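Local coordinates for protein glucose 1-dehydrogenase (Haloferax mediterranei, PDB 2B5W) that oxidises D-glucose and several other aldose sugars with the help of a catalytic zinc ion, passing the electrons to NADP(+) or, less readily, NAD(+), at residues S174-L179 / E200-L205; V14-P19 / H58-H63; T250-H255 / S276-E281. The protein carries 1 engineered substitution. All blocks are in the same frame, centred on the assembly; numbering follows the deposited sequence.

In the fold
Contacts 1 and 3 belong to the NADP-binding Rossmann domain and touch, although their centres are about 21 Å apart: L205 CD2 lies 3.4 Å from H255 CE1, and L179 O lies 3.4 Å from T250 CG2. Both line the cofactor pocket, contact 1 through L205 and contact 3 through T250, G251, F252 and H255, and contact 3 continues to the dimer interface. Contact 2 stands apart near the N-terminus, its centre about 38 Å from that of contact 1 and about 33 Å from that of contact 3. It lies away from the catalytic zinc, reaching the metal only through H63 at the far end of 58-63.

Contact 1: S174-L179 / E200-L205; sequences SSAFVL and ENLYCL
The F177 ring lies across the neighbouring strand, crossing the side chain of Y203 at about a right angle: F177 CD1 comes to 3.5 Å from Y203 CB, while F177 CZ reaches forward to L205 CD1 at 3.8 Å. With CG anti to the backbone N (chi1 -176°), F177 reaches from Y203 past C204 to L205 on the face that also carries S175, N201 and L179. L179 CD2 sits over the centre of the ring, 3.4 Å above its plane, and packs against L205 CB. Y203 turns its own ring the other way, bringing the edge to the A176 carbonyl and sending OH to E241. On the opposite face A176 CB meets L202 CD2 at 3.9 Å, and V178 and C204 lie against helix 183-194. Backbone hydrogen bonds of a parallel pair join the strands, among them V178 N to Y203 O at 3.0 Å and L205 N to V178 O at 2.9 Å; at the start S174 O takes both E200 N and N201 N. Strands 175-179 and 201-206, joined through helix 183-194, form a beta-alpha-beta crossover, the opening unit of the Rossmann fold that binds NADP, with L205 in the cofactor pocket.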
loop_
_atom_site.group_PDB
_atom_site.type_symbol
_atom_site.label_atom_id
_atom_site.label_comp_id
_atom_site.label_asym_id
_atom_site.label_seq_id
_atom_site.Cartn_x
_atom_site.Cartn_y
_atom_site.Cartn_z
ATOM N N SER A 174 -0.029 14.490 -10.472
ATOM C CA SER A 174 -0.611 15.809 -10.782
ATOM C C SER A 174 -1.932 16.094 -10.119
ATOM O O SER A 174 -2.247 17.267 -9.913
ATOM C CB SER A 174 -0.775 15.968 -12.294
ATOM O OG SER A 174 0.490 15.913 -12.893
ATOM N N SER A 175 -2.729 15.075 -9.814
ATOM C CA SER A 175 -4.038 15.262 -9.202
ATOM C C SER A 175 -4.087 14.669 -7.813
ATOM O O SER A 175 -3.557 13.578 -7.569
ATOM C CB SER A 175 -5.173 14.687 -10.075
ATOM O OG SER A 175 -4.927 13.320 -10.414
ATOM N N ALA A 176 -4.787 15.355 -6.906
ATOM C CA ALA A 176 -5.018 14.855 -5.557
ATOM C C ALA A 176 -6.427 15.127 -5.090
ATOM O O ALA A 176 -6.989 16.174 -5.435
ATOM C CB ALA A 176 -4.001 15.513 -4.612
ATOM N N PHE A 177 -6.993 14.217 -4.303
ATOM C CA PHE A 177 -8.409 14.211 -3.936
ATOM C C PHE A 177 -8.456 13.846 -2.450
ATOM O O PHE A 177 -8.090 12.727 -2.026
ATOM C CB PHE A 177 -9.104 13.157 -4.796
ATOM C CG PHE A 177 -10.613 13.041 -4.651
ATOM C CD1 PHE A 177 -11.382 14.089 -4.187
ATOM C CD2 PHE A 177 -11.269 11.891 -5.115
ATOM C CE1 PHE A 177 -12.774 14.011 -4.152
ATOM C CE2 PHE A 177 -12.649 11.784 -5.046
ATOM C CZ PHE A 177 -13.417 12.871 -4.585
ATOM N N VAL A 178 -8.918 14.783 -1.653
ATOM C CA VAL A 178 -9.089 14.567 -0.238
ATOM C C VAL A 178 -10.550 14.211 -0.040
ATOM O O VAL A 178 -11.437 14.921 -0.497
ATOM C CB VAL A 178 -8.773 15.856 0.560
ATOM C CG1 VAL A 178 -9.127 15.692 2.024
ATOM C CG2 VAL A 178 -7.321 16.282 0.374
ATOM N N LEU A 179 -10.814 13.106 0.624
ATOM C CA LEU A 179 -12.177 12.727 0.945
ATOM C C LEU A 179 -12.498 13.200 2.361
ATOM O O LEU A 179 -11.896 12.748 3.344
ATOM C CB LEU A 179 -12.379 11.212 0.854
ATOM C CG LEU A 179 -11.809 10.523 -0.356
ATOM C CD1 LEU A 179 -12.049 9.015 -0.257
ATOM C CD2 LEU A 179 -12.253 11.076 -1.675
ATOM N N GLU A 200 -1.197 19.757 -9.378
ATOM C CA GLU A 200 -1.763 20.788 -10.256
ATOM C C GLU A 200 -3.259 20.939 -10.046
ATOM O O GLU A 200 -3.781 22.055 -10.141
ATOM C CB GLU A 200 -1.466 20.414 -11.718
ATOM C CG GLU A 200 0.030 20.329 -12.027
ATOM C CD GLU A 200 0.320 19.894 -13.449
ATOM O OE1 GLU A 200 -0.631 19.760 -14.254
ATOM O OE2 GLU A 200 1.512 19.695 -13.764
ATOM N N ASN A 201 -3.956 19.846 -9.782
ATOM C CA ASN A 201 -5.420 19.813 -9.705
ATOM C C ASN A 201 -5.858 19.159 -8.406
ATOM O O ASN A 201 -5.498 18.011 -8.121
ATOM C CB ASN A 201 -6.016 19.071 -10.887
ATOM C CG ASN A 201 -5.630 19.686 -12.190
ATOM O OD1 ASN A 201 -4.942 19.070 -13.010
ATOM N ND2 ASN A 201 -6.009 20.915 -12.374
ATOM N N LEU A 202 -6.568 19.923 -7.590
ATOM C CA LEU A 202 -7.036 19.483 -6.287
ATOM C C LEU A 202 -8.570 19.375 -6.199
ATOM O O LEU A 202 -9.309 20.195 -6.753
ATOM C CB LEU A 202 -6.521 20.437 -5.201
ATOM C CG LEU A 202 -5.024 20.647 -5.116
ATOM C CD1 LEU A 202 -4.744 21.819 -4.146
ATOM C CD2 LEU A 202 -4.311 19.386 -4.753
ATOM N N TYR A 203 -9.023 18.418 -5.406
ATOM C CA TYR A 203 -10.442 18.066 -5.277
ATOM C C TYR A 203 -10.716 17.721 -3.828
ATOM O O TYR A 203 -9.843 17.181 -3.155
ATOM C CB TYR A 203 -10.726 16.886 -6.180
ATOM C CG TYR A 203 -10.458 17.150 -7.644
ATOM C CD1 TYR A 203 -9.203 16.961 -8.181
ATOM C CD2 TYR A 203 -11.492 17.525 -8.514
ATOM C CE1 TYR A 203 -8.919 17.177 -9.513
ATOM C CE2 TYR A 203 -11.219 17.735 -9.855
ATOM C CZ TYR A 203 -9.936 17.578 -10.348
ATOM O OH TYR A 203 -9.649 17.786 -11.677
ATOM N N CYS A 204 -11.901 18.022 -3.322
ATOM C CA CYS A 204 -12.255 17.665 -1.950
ATOM C C CYS A 204 -13.727 17.238 -1.883
ATOM O O CYS A 204 -14.585 17.929 -2.395
ATOM C CB CYS A 204 -11.958 18.775 -0.968
ATOM S SG CYS A 204 -12.334 18.441 0.733
ATOM N N LEU A 205 -13.966 16.082 -1.288
ATOM C CA LEU A 205 -15.303 15.483 -1.179
ATOM C C LEU A 205 -16.001 15.902 0.097
ATOM O O LEU A 205 -15.461 15.782 1.198
ATOM C CB LEU A 205 -15.185 13.959 -1.172
ATOM C CG LEU A 205 -16.493 13.168 -1.367
ATOM C CD1 LEU A 205 -16.797 13.053 -2.840
ATOM C CD2 LEU A 205 -16.376 11.785 -0.698
#

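Contact 2: V14-P19 / H58-H63; sequences VVIEKP and HLVLGH. With ZN (zinc ion), chain B.
K18 and H58 meet through a single polar bond, K18 NZ donating to H58 NE2 at 2.9 Å. The ammonium nitrogen lies in the imidazole plane, only 4° out of it, so the bond uses the ring nitrogen edge-on. A bend in the lysine chain at chi3 (71°) brings NZ round to this edge. The other ring nitrogen, ND1, has its own hydrogen bond close to the segment, and the ring also stacks with that of H121.

The apolar contacts start from I16. I16 CD1 sits over one face of the imidazole in a CH-pi contact, 3.7 Å from the centroid of the H58 ring and displaced toward CD2, where I16 CD1 comes within 3.4 Å of H58 CD2. The same methyl makes an apolar pair with V60, I16 CD1 to V60 CG2 at 4.3 Å. Separately, V60 and K18 meet tip to tip, with K18 CE and NZ both near V60 CG2.

Metal coordination belongs to the far end of 58-63: H63 NE2 binds the catalytic zinc at 2.1 Å, and in this structure E64 and the engineered C38 also bind the ion.

Strands 14-17 and 58-60 flank strand 2-7 in a three-stranded antiparallel sheet, so side chains bridge across the strand between them. Because a lysine donates to NE2, H58 is probably neutral, with its proton on ND1.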
loop_
_atom_site.group_PDB
_atom_site.type_symbol
_atom_site.label_atom_id
_atom_site.label_comp_id
_atom_site.label_asym_id
_atom_site.label_seq_id
_atom_site.Cartn_x
_atom_site.Cartn_y
_atom_site.Cartn_z
ATOM N N VAL A 14 -16.889 18.250 31.257
ATOM C CA VAL A 14 -17.051 19.127 32.392
ATOM C C VAL A 14 -15.736 19.555 32.995
ATOM O O VAL A 14 -14.710 18.924 32.776
ATOM C CB VAL A 14 -17.864 18.437 33.484
ATOM C CG1 VAL A 14 -19.278 18.144 32.948
ATOM C CG2 VAL A 14 -17.186 17.171 33.937
ATOM N N VAL A 15 -15.785 20.634 33.775
ATOM C CA VAL A 15 -14.630 21.098 34.506
ATOM C C VAL A 15 -14.482 20.330 35.805
ATOM O O VAL A 15 -15.438 20.190 36.587
ATOM C CB VAL A 15 -14.677 22.614 34.847
ATOM C CG1 VAL A 15 -13.389 23.030 35.484
ATOM C CG2 VAL A 15 -14.929 23.431 33.604
ATOM N N ILE A 16 -13.274 19.823 36.008
ATOM C CA ILE A 16 -12.843 19.207 37.249
ATOM C C ILE A 16 -11.628 19.913 37.818
ATOM O O ILE A 16 -11.007 20.744 37.160
ATOM C CB ILE A 16 -12.535 17.725 37.054
ATOM C CG1 ILE A 16 -11.355 17.503 36.083
ATOM C CG2 ILE A 16 -13.761 16.974 36.518
ATOM C CD1 ILE A 16 -10.851 16.099 36.113
ATOM N N GLU A 17 -11.279 19.553 39.047
ATOM C CA GLU A 17 -10.022 19.968 39.654
ATOM C C GLU A 17 -9.218 18.793 40.155
ATOM O O GLU A 17 -9.774 17.807 40.690
ATOM C CB GLU A 17 -10.266 20.937 40.790
ATOM C CG GLU A 17 -10.858 22.247 40.295
ATOM C CD GLU A 17 -11.240 23.158 41.419
ATOM O OE1 GLU A 17 -10.632 24.225 41.519
ATOM O OE2 GLU A 17 -12.150 22.789 42.191
ATOM N N LYS A 18 -7.904 18.900 39.998
ATOM C CA LYS A 18 -6.982 17.903 40.479
ATOM C C LYS A 18 -5.651 18.581 40.694
ATOM O O LYS A 18 -5.428 19.702 40.229
ATOM C CB LYS A 18 -6.866 16.762 39.461
ATOM C CG LYS A 18 -6.310 17.196 38.107
ATOM C CD LYS A 18 -5.875 15.964 37.297
ATOM C CE LYS A 18 -7.019 15.179 36.824
ATOM N NZ LYS A 18 -6.553 13.933 36.106
ATOM N N PRO A 19 -4.773 17.949 41.447
ATOM C CA PRO A 19 -3.495 18.590 41.766
ATOM C C PRO A 19 -2.664 18.842 40.504
ATOM O O PRO A 19 -2.745 18.043 39.572
ATOM C CB PRO A 19 -2.789 17.560 42.650
ATOM C CG PRO A 19 -3.856 16.660 43.142
ATOM C CD PRO A 19 -4.909 16.618 42.069
ATOM N N HIS A 58 -12.531 9.395 35.432
ATOM C CA HIS A 58 -12.670 10.391 34.376
ATOM C C HIS A 58 -11.510 10.234 33.402
ATOM O O HIS A 58 -10.543 9.518 33.690
ATOM C CB HIS A 58 -12.645 11.798 34.990
ATOM C CG HIS A 58 -11.314 12.186 35.562
ATOM N ND1 HIS A 58 -10.883 11.781 36.808
ATOM C CD2 HIS A 58 -10.287 12.899 35.031
ATOM C CE1 HIS A 58 -9.669 12.248 37.029
ATOM N NE2 HIS A 58 -9.287 12.940 35.968
ATOM N N LEU A 59 -11.619 10.934 32.280
ATOM C CA LEU A 59 -10.531 11.068 31.337
ATOM C C LEU A 59 -10.418 12.555 30.978
ATOM O O LEU A 59 -11.359 13.142 30.460
ATOM C CB LEU A 59 -10.817 10.263 30.082
ATOM C CG LEU A 59 -9.837 10.478 28.913
ATOM C CD1 LEU A 59 -8.468 9.983 29.290
ATOM C CD2 LEU A 59 -10.338 9.765 27.710
ATOM N N VAL A 60 -9.272 13.149 31.287
ATOM C CA VAL A 60 -9.011 14.526 30.830
ATOM C C VAL A 60 -8.855 14.476 29.310
ATOM O O VAL A 60 -8.111 13.616 28.787
ATOM C CB VAL A 60 -7.758 15.112 31.469
ATOM C CG1 VAL A 60 -7.400 16.451 30.842
ATOM C CG2 VAL A 60 -7.945 15.281 32.999
ATOM N N LEU A 61 -9.587 15.334 28.605
ATOM C CA LEU A 61 -9.585 15.333 27.165
ATOM C C LEU A 61 -8.385 16.103 26.606
ATOM O O LEU A 61 -7.695 16.784 27.339
ATOM C CB LEU A 61 -10.871 15.946 26.648
ATOM C CG LEU A 61 -12.179 15.208 26.968
ATOM C CD1 LEU A 61 -13.346 16.100 26.527
ATOM C CD2 LEU A 61 -12.209 13.874 26.269
ATOM N N GLY A 62 -8.207 15.980 25.289
ATOM C CA GLY A 62 -7.302 16.817 24.522
ATOM C C GLY A 62 -5.993 16.139 24.186
ATOM O O GLY A 62 -5.225 15.753 25.073
ATOM N N HIS A 63 -5.690 16.089 22.891
ATOM C CA HIS A 63 -4.421 15.516 22.443
ATOM C C HIS A 63 -3.665 16.470 21.513
ATOM O O HIS A 63 -2.579 16.143 21.054
ATOM C CB HIS A 63 -4.662 14.181 21.715
ATOM C CG HIS A 63 -5.576 14.325 20.551
ATOM N ND1 HIS A 63 -6.951 14.358 20.689
ATOM C CD2 HIS A 63 -5.320 14.534 19.235
ATOM C CE1 HIS A 63 -7.500 14.601 19.510
ATOM N NE2 HIS A 63 -6.534 14.733 18.611
HETATM ZN ZN ZN B . -7.030 15.788 16.895
#

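Contact 3: T250-H255 / S276-E281; sequences TGFPKH and SDWAFE. With NAP (NADP nicotinamide-adenine-dinucleotide phosphate), chain I.
W278 packs its six-membered ring against F252 and P253 in the dense part of the contact. F252 CE1 comes to 3.6 Å from W278 CZ3, the two rings inclined at 59° in an oblique pair, while P253 CD meets the indole edge at W278 CE3, 3.8 Å away. Within 276-281, F280 CE2 lies over the centre of one indole face, 3.4 Å above its plane, holding W278 for these partners. K254 CG is equally close, 3.4 Å from F280 CZ. With chi1 at -167°, the F252 side chain swings away from its own amide and its ring stands between the indole and the cofactor: NADP N6A lies over the phenyl face, 3.5 Å from F252 CD2, and F252 CD2 in turn covers one face of H255. Replacing F252 by an alanine would probably open a gap between indole and adenine, stripping the amino group of its phenyl cover and baring one face of H255.

Segment 250-255 leads from strand 243-248 of the Rossmann sheet into helix 253-262. It opens with an ST turn, F252 N donating to T250 OG1 at 3.1 Å, and the same hydroxyl is hydrogen-bonded to H255 ND1. G251 has positive phi and lies against NADP O3D, where a side chain would clash.

Toward solvent, only the outer lysine remains: K254 CE makes a CH-pi contact 4.0 Å from the F280 ring centroid, and NZ, at most weakly attracted to that ring, binds a citrate probably carried over from crystallisation. The second subunit covers another side, its strand pairing antiparallel with F280's and its R289 forming a salt bridge with D277.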
loop_
_atom_site.group_PDB
_atom_site.type_symbol
_atom_site.label_atom_id
_atom_site.label_comp_id
_atom_site.label_asym_id
_atom_site.label_seq_id
_atom_site.Cartn_x
_atom_site.Cartn_y
_atom_site.Cartn_z
ATOM N N THR A 250 -12.857 10.620 5.952
ATOM C CA THR A 250 -14.282 10.624 6.241
ATOM C C THR A 250 -14.685 9.612 7.287
ATOM O O THR A 250 -15.713 9.760 7.945
ATOM C CB THR A 250 -15.105 10.302 4.990
ATOM O OG1 THR A 250 -14.683 9.042 4.440
ATOM C CG2 THR A 250 -14.929 11.330 3.919
ATOM N N GLY A 251 -13.929 8.527 7.413
ATOM C CA GLY A 251 -14.358 7.427 8.252
ATOM C C GLY A 251 -15.514 6.654 7.641
ATOM O O GLY A 251 -16.201 5.924 8.363
ATOM N N PHE A 252 -15.712 6.779 6.328
ATOM C CA PHE A 252 -16.843 6.141 5.605
ATOM C C PHE A 252 -16.295 4.956 4.821
ATOM O O PHE A 252 -15.611 5.151 3.826
ATOM C CB PHE A 252 -17.479 7.163 4.649
ATOM C CG PHE A 252 -18.837 6.753 4.055
ATOM C CD1 PHE A 252 -19.973 6.613 4.853
ATOM C CD2 PHE A 252 -18.966 6.589 2.690
ATOM C CE1 PHE A 252 -21.217 6.280 4.267
ATOM C CE2 PHE A 252 -20.195 6.262 2.094
ATOM C CZ PHE A 252 -21.312 6.096 2.894
ATOM N N PRO A 253 -16.608 3.735 5.246
ATOM C CA PRO A 253 -16.024 2.520 4.633
ATOM C C PRO A 253 -16.126 2.370 3.127
ATOM O O PRO A 253 -15.197 1.866 2.472
ATOM C CB PRO A 253 -16.762 1.398 5.346
ATOM C CG PRO A 253 -17.058 1.975 6.663
ATOM C CD PRO A 253 -17.428 3.398 6.416
ATOM N N LYS A 254 -17.227 2.824 2.548
ATOM C CA LYS A 254 -17.324 2.785 1.111
ATOM C C LYS A 254 -16.191 3.544 0.390
ATOM O O LYS A 254 -15.816 3.195 -0.716
ATOM C CB LYS A 254 -18.692 3.273 0.622
ATOM C CG LYS A 254 -19.842 2.419 1.160
ATOM C CD LYS A 254 -21.170 2.766 0.482
ATOM C CE LYS A 254 -22.210 1.666 0.703
ATOM N NZ LYS A 254 -23.559 2.063 0.214
ATOM N N HIS A 255 -15.672 4.587 1.010
ATOM C CA HIS A 255 -14.580 5.332 0.415
ATOM C C HIS A 255 -13.276 4.542 0.351
ATOM O O HIS A 255 -12.516 4.715 -0.587
ATOM C CB HIS A 255 -14.376 6.621 1.180
ATOM C CG HIS A 255 -15.519 7.555 1.031
ATOM N ND1 HIS A 255 -15.751 8.590 1.903
ATOM C CD2 HIS A 255 -16.521 7.590 0.118
ATOM C CE1 HIS A 255 -16.837 9.238 1.519
ATOM N NE2 HIS A 255 -17.323 8.652 0.443
ATOM N N SER A 276 -16.676 2.124 12.243
ATOM C CA SER A 276 -17.199 0.915 12.845
ATOM C C SER A 276 -17.434 -0.147 11.793
ATOM O O SER A 276 -17.516 0.133 10.597
ATOM C CB SER A 276 -18.551 1.211 13.521
ATOM O OG SER A 276 -18.374 2.015 14.666
ATOM N N ASP A 277 -17.612 -1.387 12.248
ATOM C CA ASP A 277 -17.978 -2.466 11.340
ATOM C C ASP A 277 -19.238 -2.112 10.554
ATOM O O ASP A 277 -20.182 -1.494 11.074
ATOM C CB ASP A 277 -18.205 -3.780 12.106
ATOM C CG ASP A 277 -16.931 -4.343 12.697
ATOM O OD1 ASP A 277 -15.830 -3.786 12.467
ATOM O OD2 ASP A 277 -16.935 -5.356 13.418
ATOM N N TRP A 278 -19.220 -2.496 9.286
ATOM C CA TRP A 278 -20.301 -2.254 8.360
ATOM C C TRP A 278 -20.131 -3.171 7.148
ATOM O O TRP A 278 -19.168 -3.043 6.399
ATOM C CB TRP A 278 -20.355 -0.776 7.954
ATOM C CG TRP A 278 -21.523 -0.424 7.067
ATOM C CD1 TRP A 278 -22.690 -1.124 6.925
ATOM C CD2 TRP A 278 -21.626 0.704 6.201
ATOM N NE1 TRP A 278 -23.507 -0.502 6.014
ATOM C CE2 TRP A 278 -22.882 0.628 5.557
ATOM C CE3 TRP A 278 -20.782 1.783 5.900
ATOM C CZ2 TRP A 278 -23.312 1.588 4.636
ATOM C CZ3 TRP A 278 -21.209 2.733 4.982
ATOM C CH2 TRP A 278 -22.461 2.627 4.360
ATOM N N ALA A 279 -21.075 -4.096 6.958
ATOM C CA ALA A 279 -21.051 -5.040 5.839
ATOM C C ALA A 279 -22.096 -4.727 4.790
ATOM O O ALA A 279 -23.235 -4.392 5.114
ATOM C CB ALA A 279 -21.252 -6.471 6.347
ATOM N N PHE A 280 -21.710 -4.842 3.528
ATOM C CA PHE A 280 -22.607 -4.631 2.410
ATOM C C PHE A 280 -21.983 -5.258 1.184
ATOM O O PHE A 280 -20.844 -5.711 1.237
ATOM C CB PHE A 280 -22.845 -3.123 2.185
ATOM C CG PHE A 280 -21.582 -2.271 2.276
ATOM C CD1 PHE A 280 -20.818 -2.017 1.155
ATOM C CD2 PHE A 280 -21.200 -1.718 3.494
ATOM C CE1 PHE A 280 -19.682 -1.217 1.255
ATOM C CE2 PHE A 280 -20.041 -0.926 3.596
ATOM C CZ PHE A 280 -19.304 -0.689 2.480
ATOM N N GLU A 281 -22.711 -5.290 0.077
ATOM C CA GLU A 281 -22.198 -5.878 -1.148
ATOM C C GLU A 281 -21.060 -5.046 -1.748
ATOM O O GLU A 281 -21.228 -3.856 -2.011
ATOM C CB GLU A 281 -23.311 -6.049 -2.193
ATOM C CG GLU A 281 -22.798 -6.587 -3.526
ATOM C CD GLU A 281 -23.897 -7.013 -4.485
ATOM O OE1 GLU A 281 -24.162 -6.274 -5.462
ATOM O OE2 GLU A 281 -24.471 -8.104 -4.284
HETATM P PA NAP I . -14.831 14.992 11.087
HETATM O O1A NAP I . -15.915 14.198 11.641
HETATM O O2A NAP I . -14.804 16.435 11.612
HETATM O O5B NAP I . -14.922 15.070 9.514
HETATM C C5B NAP I . -15.369 14.026 8.692
HETATM C C4B NAP I . -16.013 14.771 7.543
HETATM O O4B NAP I . -16.292 13.832 6.528
HETATM C C3B NAP I . -17.332 15.471 7.922
HETATM O O3B NAP I . -17.307 16.867 7.674
HETATM C C2B NAP I . -18.378 14.757 7.063
HETATM O O2B NAP I . -19.360 15.605 6.491
HETATM C C1B NAP I . -17.545 14.146 5.962
HETATM N N9A NAP I . -18.151 12.932 5.451
HETATM C C8A NAP I . -18.455 11.796 6.165
HETATM N N7A NAP I . -19.012 10.904 5.323
HETATM C C5A NAP I . -19.109 11.485 4.081
HETATM C C6A NAP I . -19.596 11.063 2.840
HETATM N N6A NAP I . -20.191 9.864 2.661
HETATM N N1A NAP I . -19.525 11.913 1.761
HETATM C C2A NAP I . -18.957 13.164 1.875
HETATM N N3A NAP I . -18.474 13.599 3.097
HETATM C C4A NAP I . -18.536 12.769 4.167
HETATM O O3 NAP I . -13.416 14.414 11.535
HETATM P PN NAP I . -11.913 14.985 11.345
HETATM O O1N NAP I . -11.746 15.719 10.058
HETATM O O2N NAP I . -11.368 15.579 12.608
HETATM O O5D NAP I . -11.433 13.473 11.153
HETATM C C5D NAP I . -11.625 12.806 9.921
HETATM C C4D NAP I . -11.431 11.300 10.087
HETATM O O4D NAP I . -10.062 11.067 10.429
HETATM C C3D NAP I . -12.272 10.683 11.208
HETATM O O3D NAP I . -12.791 9.428 10.818
HETATM C C2D NAP I . -11.270 10.550 12.350
HETATM O O2D NAP I . -11.592 9.589 13.321
HETATM C C1D NAP I . -9.992 10.223 11.578
HETATM N N1N NAP I . -8.727 10.588 12.227
HETATM C C2N NAP I . -7.760 9.632 12.171
HETATM C C3N NAP I . -6.516 9.905 12.664
HETATM C C7N NAP I . -5.469 8.864 12.395
HETATM O O7N NAP I . -4.294 9.119 13.097
HETATM N N7N NAP I . -5.730 7.828 11.552
HETATM C C4N NAP I . -6.210 11.131 13.269
HETATM C C5N NAP I . -7.204 12.100 13.308
HETATM C C6N NAP I . -8.464 11.830 12.756
HETATM P P2B NAP I . -20.790 15.930 7.259
HETATM O O1X NAP I . -20.589 16.701 8.459
HETATM O O2X NAP I . -21.586 16.675 6.169
HETATM O O3X NAP I . -21.481 14.604 7.596
#